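Long-range contact in periplasmic binding protein (Sulfurospirillum deleyianum, PDB 4PAG), which probably captures a small solute in the periplasm and delivers it to an ABC transporter for uptake: residues P28-M33 and V119-S124. Residues are numbered along the deposited sequence; the frame is centred on the assembly and turned at random.
Sequences PPISFM and VNIDDS
Ile121 meets the start of helix 28-37 with two separate branches, one on Pro29 and one on Met33, and the whole contact is apolar. Its CD1 presses on CB of the Pro29 ring at 3.5 Å, a tight fit for two carbons. With CG1 held between the backbone N and the carbonyl carbon (chi1 51°), the longer branch extends toward the proline while CG2 faces the CE methyl of Met33. Ile30 and Val119 reach toward each other end to end, CD1 of the isoleucine lying 3.7 Å from CG2 of the valine.

Such a junction, in which a helix near the chain start packs on the end of strand 116-119 and the loop leading to helix 127-138, is consistent with the N-terminal lobe of the Fe/B12-type binding proteins, two lobes joined by a long helix, here probably helix 141-163.

Met33, modelled as selenomethionine and bent at chi3 (44°), makes looser contacts, its CE 4.2 Å from both Ile121 CG2 and Val119 CG2; the Met33 and Ile121 side chains run past each other in opposite directions. Trp96 touches both Pro29 and Ile121.

The Asp122 carboxylate is hydrogen-bonded to Trp96 NE1 and Thr98 OG1, at and just after the end of strand 92-96.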
ATOM      1  N   PRO A  28       5.071   5.327  -5.876  1.00 14.82           N
ATOM      2  CA  PRO A  28       5.122   3.879  -5.685  1.00 15.09           C
ATOM      3  C   PRO A  28       3.765   3.143  -5.668  1.00 14.62           C
ATOM      4  O   PRO A  28       3.683   2.048  -6.217  1.00 16.30           O
ATOM      5  CB  PRO A  28       5.873   3.731  -4.355  1.00 15.29           C
ATOM      6  CG  PRO A  28       6.759   4.925  -4.310  1.00 16.07           C
ATOM      7  CD  PRO A  28       5.917   6.029  -4.891  1.00 15.53           C
ATOM      8  N   PRO A  29       2.703   3.732  -5.070  1.00 14.26           N
ATOM      9  CA  PRO A  29       1.414   3.026  -5.159  1.00 15.27           C
ATOM     10  C   PRO A  29       1.033   2.684  -6.608  1.00 15.10           C
ATOM     11  O   PRO A  29       0.466   1.614  -6.881  1.00 15.23           O
ATOM     12  CB  PRO A  29       0.414   4.046  -4.588  1.00 16.68           C
ATOM     13  CG  PRO A  29       1.226   4.963  -3.747  1.00 16.49           C
ATOM     14  CD  PRO A  29       2.569   5.037  -4.403  1.00 15.36           C
ATOM     15  N   ILE A  30       1.361   3.590  -7.524  1.00 13.44           N
ATOM     16  CA  ILE A  30       1.022   3.422  -8.936  1.00 14.95           C
ATOM     17  C   ILE A  30       2.000   2.501  -9.650  1.00 14.32           C
ATOM     18  O   ILE A  30       1.592   1.584 -10.365  1.00 15.59           O
ATOM     19  CB  ILE A  30       1.003   4.769  -9.688  1.00 15.74           C
ATOM     20  CG1 ILE A  30       0.193   5.830  -8.929  1.00 18.88           C
ATOM     21  CG2 ILE A  30       0.473   4.568 -11.102  1.00 15.14           C
ATOM     22  CD1 ILE A  30      -1.256   5.469  -8.658  1.00 21.98           C
ATOM     23  N   SER A  31       3.292   2.760  -9.474  1.00 14.54           N
ATOM     24  CA  SER A  31       4.327   1.929 -10.065  1.00 15.79           C
ATOM     25  C   SER A  31       4.201   0.465  -9.628  1.00 15.29           C
ATOM     26  O   SER A  31       4.319  -0.424 -10.461  1.00 15.17           O
ATOM     27  CB  SER A  31       5.711   2.489  -9.731  1.00 18.72           C
ATOM     28  OG  SER A  31       5.820   3.791 -10.289  1.00 27.36           O
ATOM     29  N   PHE A  32       3.940   0.216  -8.341  1.00 14.75           N
ATOM     30  CA  PHE A  32       3.779  -1.162  -7.850  1.00 14.59           C
ATOM     31  C   PHE A  32       2.597  -1.861  -8.525  1.00 14.35           C
ATOM     32  O   PHE A  32       2.668  -3.038  -8.857  1.00 15.61           O
ATOM     33  CB  PHE A  32       3.594  -1.191  -6.321  1.00 15.29           C
ATOM     34  CG  PHE A  32       4.838  -0.875  -5.520  1.00 15.07           C
ATOM     35  CD1 PHE A  32       6.004  -0.400  -6.105  1.00 15.80           C
ATOM     36  CD2 PHE A  32       4.814  -1.027  -4.136  1.00 15.65           C
ATOM     37  CE1 PHE A  32       7.125  -0.112  -5.331  1.00 16.63           C
ATOM     38  CE2 PHE A  32       5.930  -0.739  -3.359  1.00 14.74           C
ATOM     39  CZ  PHE A  32       7.084  -0.274  -3.955  1.00 16.63           C
HETATM   40  N   MSE A  33       1.511  -1.131  -8.733  1.00 15.20           N
HETATM   41  CA  MSE A  33       0.301  -1.679  -9.353  1.00 17.59           C
HETATM   42  C   MSE A  33       0.517  -1.972 -10.822  1.00 16.68           C
HETATM   43  O   MSE A  33       0.073  -3.006 -11.339  1.00 15.85           O
HETATM   44  CB  MSE A  33      -0.817  -0.664  -9.136  1.00 19.79           C
HETATM   45  CG  MSE A  33      -2.146  -1.115  -9.719  1.00 23.01           C
HETATM   46 SE   MSE A  33      -3.593  -0.032  -8.928  1.00 30.46          SE
HETATM   47  CE  MSE A  33      -2.809   1.764  -9.008  1.00 24.87           C
ATOM     48  N   VAL A 119      -5.740   8.146 -10.820  1.00 19.86           N
ATOM     49  CA  VAL A 119      -6.583   7.105 -10.253  1.00 19.50           C
ATOM     50  C   VAL A 119      -6.734   7.302  -8.748  1.00 19.63           C
ATOM     51  O   VAL A 119      -5.782   7.669  -8.056  1.00 17.93           O
ATOM     52  CB  VAL A 119      -6.044   5.692 -10.573  1.00 20.60           C
ATOM     53  CG1 VAL A 119      -5.973   5.487 -12.082  1.00 21.31           C
ATOM     54  CG2 VAL A 119      -4.678   5.457  -9.947  1.00 20.29           C
ATOM     55  N   ASN A 120      -7.946   7.063  -8.264  1.00 20.99           N
ATOM     56  CA  ASN A 120      -8.288   7.277  -6.871  1.00 21.95           C
ATOM     57  C   ASN A 120      -8.217   5.964  -6.093  1.00 20.31           C
ATOM     58  O   ASN A 120      -9.116   5.133  -6.185  1.00 20.24           O
ATOM     59  CB  ASN A 120      -9.683   7.896  -6.773  1.00 24.29           C
ATOM     60  CG  ASN A 120     -10.021   8.349  -5.368  1.00 29.47           C
ATOM     61  OD1 ASN A 120      -9.384   7.941  -4.402  1.00 31.59           O
ATOM     62  ND2 ASN A 120     -11.025   9.195  -5.250  1.00 37.10           N
ATOM     63  N   ILE A 121      -7.162   5.799  -5.309  1.00 20.17           N
ATOM     64  CA  ILE A 121      -6.904   4.530  -4.617  1.00 23.60           C
ATOM     65  C   ILE A 121      -6.927   4.639  -3.094  1.00 23.53           C
ATOM     66  O   ILE A 121      -6.541   3.700  -2.396  1.00 24.53           O
ATOM     67  CB  ILE A 121      -5.545   3.946  -5.037  1.00 25.41           C
ATOM     68  CG1 ILE A 121      -4.445   5.003  -4.904  1.00 27.93           C
ATOM     69  CG2 ILE A 121      -5.629   3.438  -6.462  1.00 27.55           C
ATOM     70  CD1 ILE A 121      -3.050   4.434  -4.814  1.00 31.86           C
ATOM     71  N   ASP A 122      -7.381   5.768  -2.569  1.00 22.45           N
ATOM     72  CA  ASP A 122      -7.333   5.976  -1.127  1.00 23.54           C
ATOM     73  C   ASP A 122      -8.251   5.005  -0.379  1.00 24.57           C
ATOM     74  O   ASP A 122      -7.851   4.419   0.628  1.00 30.30           O
ATOM     75  CB  ASP A 122      -7.640   7.429  -0.791  1.00 24.29           C
ATOM     76  CG  ASP A 122      -6.463   8.362  -1.098  1.00 25.43           C
ATOM     77  OD1 ASP A 122      -5.350   7.893  -1.460  1.00 26.84           O
ATOM     78  OD2 ASP A 122      -6.650   9.578  -0.970  1.00 25.38           O
ATOM     79  N   ASP A 123      -9.463   4.818  -0.889  1.00 21.10           N
ATOM     80  CA  ASP A 123     -10.361   3.787  -0.387  1.00 21.59           C
ATOM     81  C   ASP A 123      -9.958   2.489  -1.064  1.00 19.29           C
ATOM     82  O   ASP A 123     -10.045   2.378  -2.282  1.00 19.39           O
ATOM     83  CB  ASP A 123     -11.817   4.138  -0.718  1.00 23.94           C
ATOM     84  CG  ASP A 123     -12.832   3.214  -0.036  1.00 29.96           C
ATOM     85  OD1 ASP A 123     -12.478   2.093   0.423  1.00 31.45           O
ATOM     86  OD2 ASP A 123     -14.014   3.623   0.028  1.00 31.31           O
ATOM     87  N   SER A 124      -9.519   1.507  -0.278  1.00 17.54           N
ATOM     88  CA  SER A 124      -9.051   0.242  -0.840  1.00 18.12           C
ATOM     89  C   SER A 124     -10.152  -0.522  -1.597  1.00 17.49           C
ATOM     90  O   SER A 124      -9.849  -1.345  -2.469  1.00 15.82           O
ATOM     91  CB  SER A 124      -8.416  -0.640   0.247  1.00 17.83           C
ATOM     92  OG  SER A 124      -7.202  -0.072   0.748  1.00 18.69           O
TER